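Local coordinates for protein bradyzoite pseudokinase 1 (Toxoplasma gondii, PDB 6M7Z) that regulates membrane ultrastructure of the Toxoplasma parasitophorous vacuole and is a divergent kinase that lacks the glycine-rich loop, at residues F125-L137 with L172-V184. Numbering follows the deposited sequence.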
ATOM      1  N   PHE A 125      12.258  -3.410   0.963  1.00 28.33           N
ATOM      2  CA  PHE A 125      11.766  -4.588   1.627  1.00 27.89           C
ATOM      3  C   PHE A 125      10.477  -4.220   2.381  1.00 28.11           C
ATOM      4  O   PHE A 125      10.336  -3.125   2.932  1.00 28.32           O
ATOM      5  CB  PHE A 125      12.874  -5.188   2.489  1.00 27.61           C
ATOM      6  CG  PHE A 125      13.992  -5.816   1.687  1.00 27.03           C
ATOM      7  CD1 PHE A 125      15.057  -5.058   1.230  1.00 26.49           C
ATOM      8  CD2 PHE A 125      13.954  -7.162   1.349  1.00 27.01           C
ATOM      9  CE1 PHE A 125      16.057  -5.630   0.454  1.00 26.46           C
ATOM     10  CE2 PHE A 125      14.951  -7.729   0.568  1.00 26.70           C
ATOM     11  CZ  PHE A 125      16.012  -6.966   0.127  1.00 26.99           C
ATOM     12  N   HIS A 126       9.516  -5.145   2.349  1.00 28.22           N
ATOM     13  CA  HIS A 126       8.249  -5.040   3.045  1.00 28.62           C
ATOM     14  C   HIS A 126       8.004  -6.324   3.819  1.00 29.07           C
ATOM     15  O   HIS A 126       8.525  -7.370   3.455  1.00 28.86           O
ATOM     16  CB  HIS A 126       7.084  -4.832   2.067  1.00 28.65           C
ATOM     17  CG  HIS A 126       7.141  -3.556   1.311  1.00 28.72           C
ATOM     18  ND1 HIS A 126       7.051  -2.338   1.931  1.00 29.47           N
ATOM     19  CD2 HIS A 126       7.259  -3.316  -0.011  1.00 28.62           C
ATOM     20  CE1 HIS A 126       7.128  -1.384   1.016  1.00 30.00           C
ATOM     21  NE2 HIS A 126       7.275  -1.961  -0.185  1.00 28.68           N
ATOM     22  N   PRO A 127       7.131  -6.301   4.850  1.00 30.06           N
ATOM     23  CA  PRO A 127       6.626  -7.537   5.424  1.00 31.07           C
ATOM     24  C   PRO A 127       5.920  -8.295   4.291  1.00 31.60           C
ATOM     25  O   PRO A 127       5.313  -7.666   3.413  1.00 30.24           O
ATOM     26  CB  PRO A 127       5.632  -7.101   6.504  1.00 31.82           C
ATOM     27  CG  PRO A 127       5.872  -5.625   6.714  1.00 31.44           C
ATOM     28  CD  PRO A 127       6.534  -5.102   5.459  1.00 30.38           C
ATOM     29  N   LEU A 128       6.036  -9.625   4.289  1.00 33.79           N
ATOM     30  CA  LEU A 128       5.362 -10.417   3.290  1.00 35.51           C
ATOM     31  C   LEU A 128       3.884 -10.467   3.653  1.00 39.07           C
ATOM     32  O   LEU A 128       3.517 -10.982   4.700  1.00 39.00           O
ATOM     33  CB  LEU A 128       5.965 -11.815   3.253  1.00 36.64           C
ATOM     34  CG  LEU A 128       5.295 -12.778   2.288  1.00 38.39           C
ATOM     35  CD1 LEU A 128       5.221 -12.187   0.872  1.00 37.38           C
ATOM     36  CD2 LEU A 128       6.039 -14.115   2.326  1.00 38.90           C
ATOM     37  N   SER A 129       3.038  -9.891   2.794  1.00 44.82           N
ATOM     38  CA  SER A 129       1.617  -9.761   3.083  1.00 45.47           C
ATOM     39  C   SER A 129       0.927 -11.113   2.868  1.00 42.27           C
ATOM     40  O   SER A 129       1.412 -11.959   2.105  1.00 40.18           O
ATOM     41  CB  SER A 129       0.998  -8.673   2.244  1.00 45.55           C
ATOM     42  OG  SER A 129       0.473  -9.191   1.024  1.00 49.93           O
ATOM     43  N   LYS A 130      -0.206 -11.294   3.552  1.00 43.31           N
ATOM     44  CA  LYS A 130      -1.048 -12.475   3.391  1.00 45.57           C
ATOM     45  C   LYS A 130      -1.762 -12.437   2.042  1.00 43.63           C
ATOM     46  O   LYS A 130      -2.150 -13.482   1.550  1.00 44.37           O
ATOM     47  CB  LYS A 130      -2.083 -12.566   4.517  1.00 50.30           C
ATOM     48  CG  LYS A 130      -1.526 -12.971   5.870  1.00 58.42           C
ATOM     49  CD  LYS A 130      -1.362 -14.506   6.037  1.00 66.05           C
ATOM     50  CE  LYS A 130      -0.165 -14.908   6.877  1.00 78.00           C
ATOM     51  NZ  LYS A 130       0.485 -16.145   6.377  1.00 75.55           N
ATOM     52  N   GLY A 131      -1.953 -11.235   1.481  1.00 41.24           N
ATOM     53  CA  GLY A 131      -2.529 -11.074   0.167  1.00 38.71           C
ATOM     54  C   GLY A 131      -2.992  -9.652  -0.074  1.00 38.62           C
ATOM     55  O   GLY A 131      -3.062  -8.828   0.869  1.00 41.25           O
ATOM     56  N   LEU A 132      -3.259  -9.354  -1.351  1.00 31.22           N
ATOM     57  CA  LEU A 132      -3.869  -8.109  -1.762  1.00 28.89           C
ATOM     58  C   LEU A 132      -5.385  -8.256  -1.623  1.00 27.37           C
ATOM     59  O   LEU A 132      -5.912  -9.327  -1.868  1.00 26.88           O
ATOM     60  CB  LEU A 132      -3.452  -7.825  -3.212  1.00 29.80           C
ATOM     61  CG  LEU A 132      -1.942  -7.800  -3.469  1.00 30.85           C
ATOM     62  CD1 LEU A 132      -1.649  -7.386  -4.897  1.00 31.74           C
ATOM     63  CD2 LEU A 132      -1.224  -6.857  -2.501  1.00 30.05           C
ATOM     64  N   VAL A 133      -6.074  -7.183  -1.219  1.00 26.18           N
ATOM     65  CA  VAL A 133      -7.466  -7.291  -0.811  1.00 26.20           C
ATOM     66  C   VAL A 133      -8.334  -7.725  -2.004  1.00 25.57           C
ATOM     67  O   VAL A 133      -9.215  -8.566  -1.859  1.00 25.15           O
ATOM     68  CB  VAL A 133      -7.964  -5.964  -0.213  1.00 27.82           C
ATOM     69  CG1 VAL A 133      -9.482  -5.976  -0.004  1.00 29.12           C
ATOM     70  CG2 VAL A 133      -7.256  -5.668   1.099  1.00 29.28           C
ATOM     71  N   GLY A 134      -8.093  -7.123  -3.184  1.00 26.37           N
ATOM     72  CA  GLY A 134      -8.867  -7.466  -4.378  1.00 27.19           C
ATOM     73  C   GLY A 134      -8.757  -8.950  -4.717  1.00 27.20           C
ATOM     74  O   GLY A 134      -9.757  -9.643  -4.888  1.00 25.72           O
ATOM     75  N   ASP A 135      -7.514  -9.442  -4.792  1.00 29.01           N
ATOM     76  CA  ASP A 135      -7.241 -10.850  -5.069  1.00 31.69           C
ATOM     77  C   ASP A 135      -7.896 -11.751  -4.017  1.00 32.08           C
ATOM     78  O   ASP A 135      -8.464 -12.767  -4.360  1.00 35.85           O
ATOM     79  CB  ASP A 135      -5.740 -11.128  -5.116  1.00 33.42           C
ATOM     80  CG  ASP A 135      -5.048 -10.464  -6.294  1.00 38.07           C
ATOM     81  OD1 ASP A 135      -5.767  -9.994  -7.225  1.00 35.77           O
ATOM     82  OD2 ASP A 135      -3.794 -10.386  -6.257  1.00 42.16           O
ATOM     83  N   MET A 136      -7.790 -11.389  -2.741  1.00 32.51           N
ATOM     84  CA  MET A 136      -8.321 -12.223  -1.686  1.00 36.96           C
ATOM     85  C   MET A 136      -9.842 -12.378  -1.824  1.00 38.23           C
ATOM     86  O   MET A 136     -10.361 -13.492  -1.674  1.00 39.87           O
ATOM     87  CB  MET A 136      -8.009 -11.629  -0.315  1.00 45.00           C
ATOM     88  CG  MET A 136      -6.593 -11.834   0.105  1.00 50.03           C
ATOM     89  SD  MET A 136      -6.251 -10.888   1.590  1.00 56.46           S
ATOM     90  CE  MET A 136      -6.860 -12.025   2.840  1.00 68.28           C
ATOM     91  N   LEU A 137     -10.544 -11.269  -2.099  1.00 35.43           N
ATOM     92  CA  LEU A 137     -11.997 -11.304  -2.213  1.00 35.16           C
ATOM     93  C   LEU A 137     -12.418 -12.049  -3.485  1.00 33.08           C
ATOM     94  O   LEU A 137     -13.414 -12.717  -3.481  1.00 33.49           O
ATOM     95  CB  LEU A 137     -12.545  -9.875  -2.236  1.00 37.22           C
ATOM     96  CG  LEU A 137     -12.340  -9.071  -0.964  1.00 42.16           C
ATOM     97  CD1 LEU A 137     -12.988  -7.719  -1.080  1.00 42.33           C
ATOM     98  CD2 LEU A 137     -12.893  -9.809   0.231  1.00 45.38           C
ATOM     99  N   LEU A 172      -8.618  -1.722  -5.249  1.00 27.32           N
ATOM    100  CA  LEU A 172      -8.679  -2.683  -4.170  1.00 27.45           C
ATOM    101  C   LEU A 172      -7.306  -3.269  -3.868  1.00 27.16           C
ATOM    102  O   LEU A 172      -6.970  -3.467  -2.704  1.00 28.17           O
ATOM    103  CB  LEU A 172      -9.665  -3.799  -4.505  1.00 28.43           C
ATOM    104  CG  LEU A 172     -11.109  -3.495  -4.126  1.00 28.72           C
ATOM    105  CD1 LEU A 172     -11.973  -4.680  -4.482  1.00 30.12           C
ATOM    106  CD2 LEU A 172     -11.238  -3.178  -2.648  1.00 27.96           C
ATOM    107  N   ASN A 173      -6.524  -3.557  -4.905  1.00 26.88           N
ATOM    108  CA  ASN A 173      -5.206  -4.226  -4.725  1.00 27.07           C
ATOM    109  C   ASN A 173      -4.137  -3.234  -4.235  1.00 26.61           C
ATOM    110  O   ASN A 173      -3.008  -3.650  -3.988  1.00 27.42           O
ATOM    111  CB  ASN A 173      -4.767  -4.974  -5.985  1.00 27.30           C
ATOM    112  CG  ASN A 173      -5.459  -6.315  -6.160  1.00 28.12           C
ATOM    113  OD1 ASN A 173      -6.037  -6.885  -5.226  1.00 28.39           O
ATOM    114  ND2 ASN A 173      -5.403  -6.836  -7.374  1.00 28.75           N
ATOM    115  N   SER A 174      -4.483  -1.955  -4.062  1.00 25.80           N
ATOM    116  CA  SER A 174      -3.621  -1.018  -3.379  1.00 25.94           C
ATOM    117  C   SER A 174      -3.514  -1.402  -1.902  1.00 26.66           C
ATOM    118  O   SER A 174      -2.548  -1.064  -1.260  1.00 26.91           O
ATOM    119  CB  SER A 174      -4.115   0.403  -3.515  1.00 25.58           C
ATOM    120  OG  SER A 174      -4.140   0.827  -4.866  1.00 25.22           O
ATOM    121  N   PHE A 175      -4.537  -2.086  -1.390  1.00 28.21           N
ATOM    122  CA  PHE A 175      -4.655  -2.474  -0.010  1.00 29.07           C
ATOM    123  C   PHE A 175      -4.170  -3.915   0.142  1.00 30.52           C
ATOM    124  O   PHE A 175      -4.453  -4.770  -0.703  1.00 31.73           O
ATOM    125  CB  PHE A 175      -6.102  -2.305   0.463  1.00 28.77           C
ATOM    126  CG  PHE A 175      -6.589  -0.873   0.449  1.00 28.22           C
ATOM    127  CD1 PHE A 175      -6.390  -0.036   1.535  1.00 28.58           C
ATOM    128  CD2 PHE A 175      -7.227  -0.353  -0.664  1.00 27.92           C
ATOM    129  CE1 PHE A 175      -6.833   1.278   1.510  1.00 28.78           C
ATOM    130  CE2 PHE A 175      -7.658   0.963  -0.695  1.00 27.79           C
ATOM    131  CZ  PHE A 175      -7.466   1.776   0.388  1.00 28.71           C
ATOM    132  N   SER A 176      -3.438  -4.175   1.229  1.00 32.53           N
ATOM    133  CA  SER A 176      -2.965  -5.522   1.522  1.00 34.60           C
ATOM    134  C   SER A 176      -3.135  -5.834   3.017  1.00 38.07           C
ATOM    135  O   SER A 176      -3.310  -4.949   3.844  1.00 36.90           O
ATOM    136  CB  SER A 176      -1.557  -5.716   1.051  1.00 34.07           C
ATOM    137  OG  SER A 176      -0.636  -4.965   1.823  1.00 33.02           O
ATOM    138  N   VAL A 177      -3.124  -7.125   3.332  1.00 38.27           N
ATOM    139  CA  VAL A 177      -3.365  -7.602   4.666  1.00 39.63           C
ATOM    140  C   VAL A 177      -2.032  -8.097   5.219  1.00 41.15           C
ATOM    141  O   VAL A 177      -1.445  -9.013   4.658  1.00 39.21           O
ATOM    142  CB  VAL A 177      -4.419  -8.726   4.676  1.00 40.77           C
ATOM    143  CG1 VAL A 177      -4.683  -9.211   6.098  1.00 42.33           C
ATOM    144  CG2 VAL A 177      -5.715  -8.300   3.995  1.00 37.87           C
ATOM    145  N   LEU A 178      -1.553  -7.473   6.303  1.00 44.04           N
ATOM    146  CA  LEU A 178      -0.286  -7.875   6.909  1.00 46.95           C
ATOM    147  C   LEU A 178      -0.512  -9.168   7.689  1.00 49.01           C
ATOM    148  O   LEU A 178      -1.653  -9.553   7.978  1.00 47.57           O
ATOM    149  CB  LEU A 178       0.236  -6.750   7.806  1.00 47.65           C
ATOM    150  CG  LEU A 178       0.589  -5.440   7.087  1.00 46.11           C
ATOM    151  CD1 LEU A 178       1.159  -4.420   8.063  1.00 45.63           C
ATOM    152  CD2 LEU A 178       1.563  -5.692   5.947  1.00 44.65           C
ATOM    153  N   PRO A 179       0.565  -9.923   8.023  1.00 49.05           N
ATOM    154  CA  PRO A 179       0.420 -11.144   8.818  1.00 52.05           C
ATOM    155  C   PRO A 179      -0.378 -10.952  10.121  1.00 53.54           C
ATOM    156  O   PRO A 179      -1.161 -11.830  10.465  1.00 55.94           O
ATOM    157  CB  PRO A 179       1.859 -11.577   9.069  1.00 51.27           C
ATOM    158  CG  PRO A 179       2.590 -11.051   7.857  1.00 50.07           C
ATOM    159  CD  PRO A 179       1.949  -9.705   7.582  1.00 48.69           C
ATOM    160  N   ASP A 180      -0.252  -9.803  10.796  1.00 50.42           N
ATOM    161  CA  ASP A 180      -1.001  -9.617  12.044  1.00 55.52           C
ATOM    162  C   ASP A 180      -2.479  -9.263  11.774  1.00 60.80           C
ATOM    163  O   ASP A 180      -3.253  -9.097  12.725  1.00 71.42           O
ATOM    164  CB  ASP A 180      -0.302  -8.617  12.975  1.00 53.61           C
ATOM    165  CG  ASP A 180      -0.311  -7.179  12.496  1.00 58.62           C
ATOM    166  OD1 ASP A 180      -0.914  -6.914  11.410  1.00 56.87           O
ATOM    167  OD2 ASP A 180       0.297  -6.339  13.212  1.00 54.84           O
ATOM    168  N   GLY A 181      -2.874  -9.125  10.499  1.00 62.34           N
ATOM    169  CA  GLY A 181      -4.281  -8.877  10.104  1.00 50.32           C
ATOM    170  C   GLY A 181      -4.612  -7.403   9.884  1.00 44.38           C
ATOM    171  O   GLY A 181      -5.759  -7.085   9.509  1.00 45.08           O
ATOM    172  N   THR A 182      -3.651  -6.495  10.123  1.00 40.93           N
ATOM    173  CA  THR A 182      -3.808  -5.076   9.798  1.00 39.69           C
ATOM    174  C   THR A 182      -3.959  -4.932   8.279  1.00 39.66           C
ATOM    175  O   THR A 182      -3.228  -5.580   7.531  1.00 39.75           O
ATOM    176  CB  THR A 182      -2.597  -4.246  10.250  1.00 40.38           C
ATOM    177  OG1 THR A 182      -2.252  -4.590  11.586  1.00 41.03           O
ATOM    178  CG2 THR A 182      -2.840  -2.753  10.188  1.00 40.56           C
ATOM    179  N   VAL A 183      -4.908  -4.097   7.841  1.00 38.23           N
ATOM    180  CA  VAL A 183      -5.078  -3.772   6.433  1.00 36.83           C
ATOM    181  C   VAL A 183      -4.460  -2.396   6.194  1.00 34.89           C
ATOM    182  O   VAL A 183      -4.845  -1.438   6.835  1.00 33.67           O
ATOM    183  CB  VAL A 183      -6.558  -3.808   6.021  1.00 37.51           C
ATOM    184  CG1 VAL A 183      -6.768  -3.325   4.601  1.00 39.15           C
ATOM    185  CG2 VAL A 183      -7.146  -5.189   6.212  1.00 37.52           C
ATOM    186  N   VAL A 184      -3.524  -2.329   5.236  1.00 34.68           N
ATOM    187  CA  VAL A 184      -2.697  -1.143   4.993  1.00 34.01           C
ATOM    188  C   VAL A 184      -2.780  -0.735   3.519  1.00 31.80           C
ATOM    189  O   VAL A 184      -3.021  -1.559   2.655  1.00 28.89           O
ATOM    190  CB  VAL A 184      -1.231  -1.363   5.417  1.00 36.22           C
ATOM    191  CG1 VAL A 184      -1.149  -1.704   6.908  1.00 37.94           C
ATOM    192  CG2 VAL A 184      -0.538  -2.421   4.565  1.00 35.18           C
TER
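This is the hinge of the kinase fold: Leu128 to Lys130 lead from strand 121-127 of the N-lobe sheet, through the short strand 131-132, into helix 133-138, and they run past the C-lobe hairpin of strands 175-177 and 183-185, which follows the segment that corresponds to the catalytic loop of kinases. Lys130 N donates to Val177 O at 2.8 Å, and Val177 N returns a bond to Gly131 O at 3.0 Å, so the chain after the hinge is tied to the hairpin backbone from both directions. Two residues after Gly131, Val133 N reaches Phe175 O at 3.0 Å, with the donor tilted 34° from the carbonyl plane, which ties down the first turn of the helix.

Val133 drives its CG2 into the hairpin. Because CG1 lies anti to the backbone N (chi1 170°), CG2 is turned over Phe175 CB, 3.6 Å away; the same methyl also touches Val177 CG2 and Val183 CG1. Met136 approaches from the next turn, its SD resting 3.6 Å from Val177 CG2 and its side chain crossing the valine at about a right angle. Behind this layer, helix 146-161 packs on Phe175 and Val183. At the hinge end, the ring of Pro179 lies against the backbone, with CG 3.3 Å from Leu128 O.

Asn173 serves the start of the helix with both ends of its amide. OD1 accepts from Asp135 N at 3.0 Å, in the carbonyl plane and on a lone pair, and Leu132 CB sits against the same oxygen. ND2 gives a longer bond of 3.2 Å back to Asp135 OD1, met from above the carboxylate, whose plane is turned 70° from that of the amide.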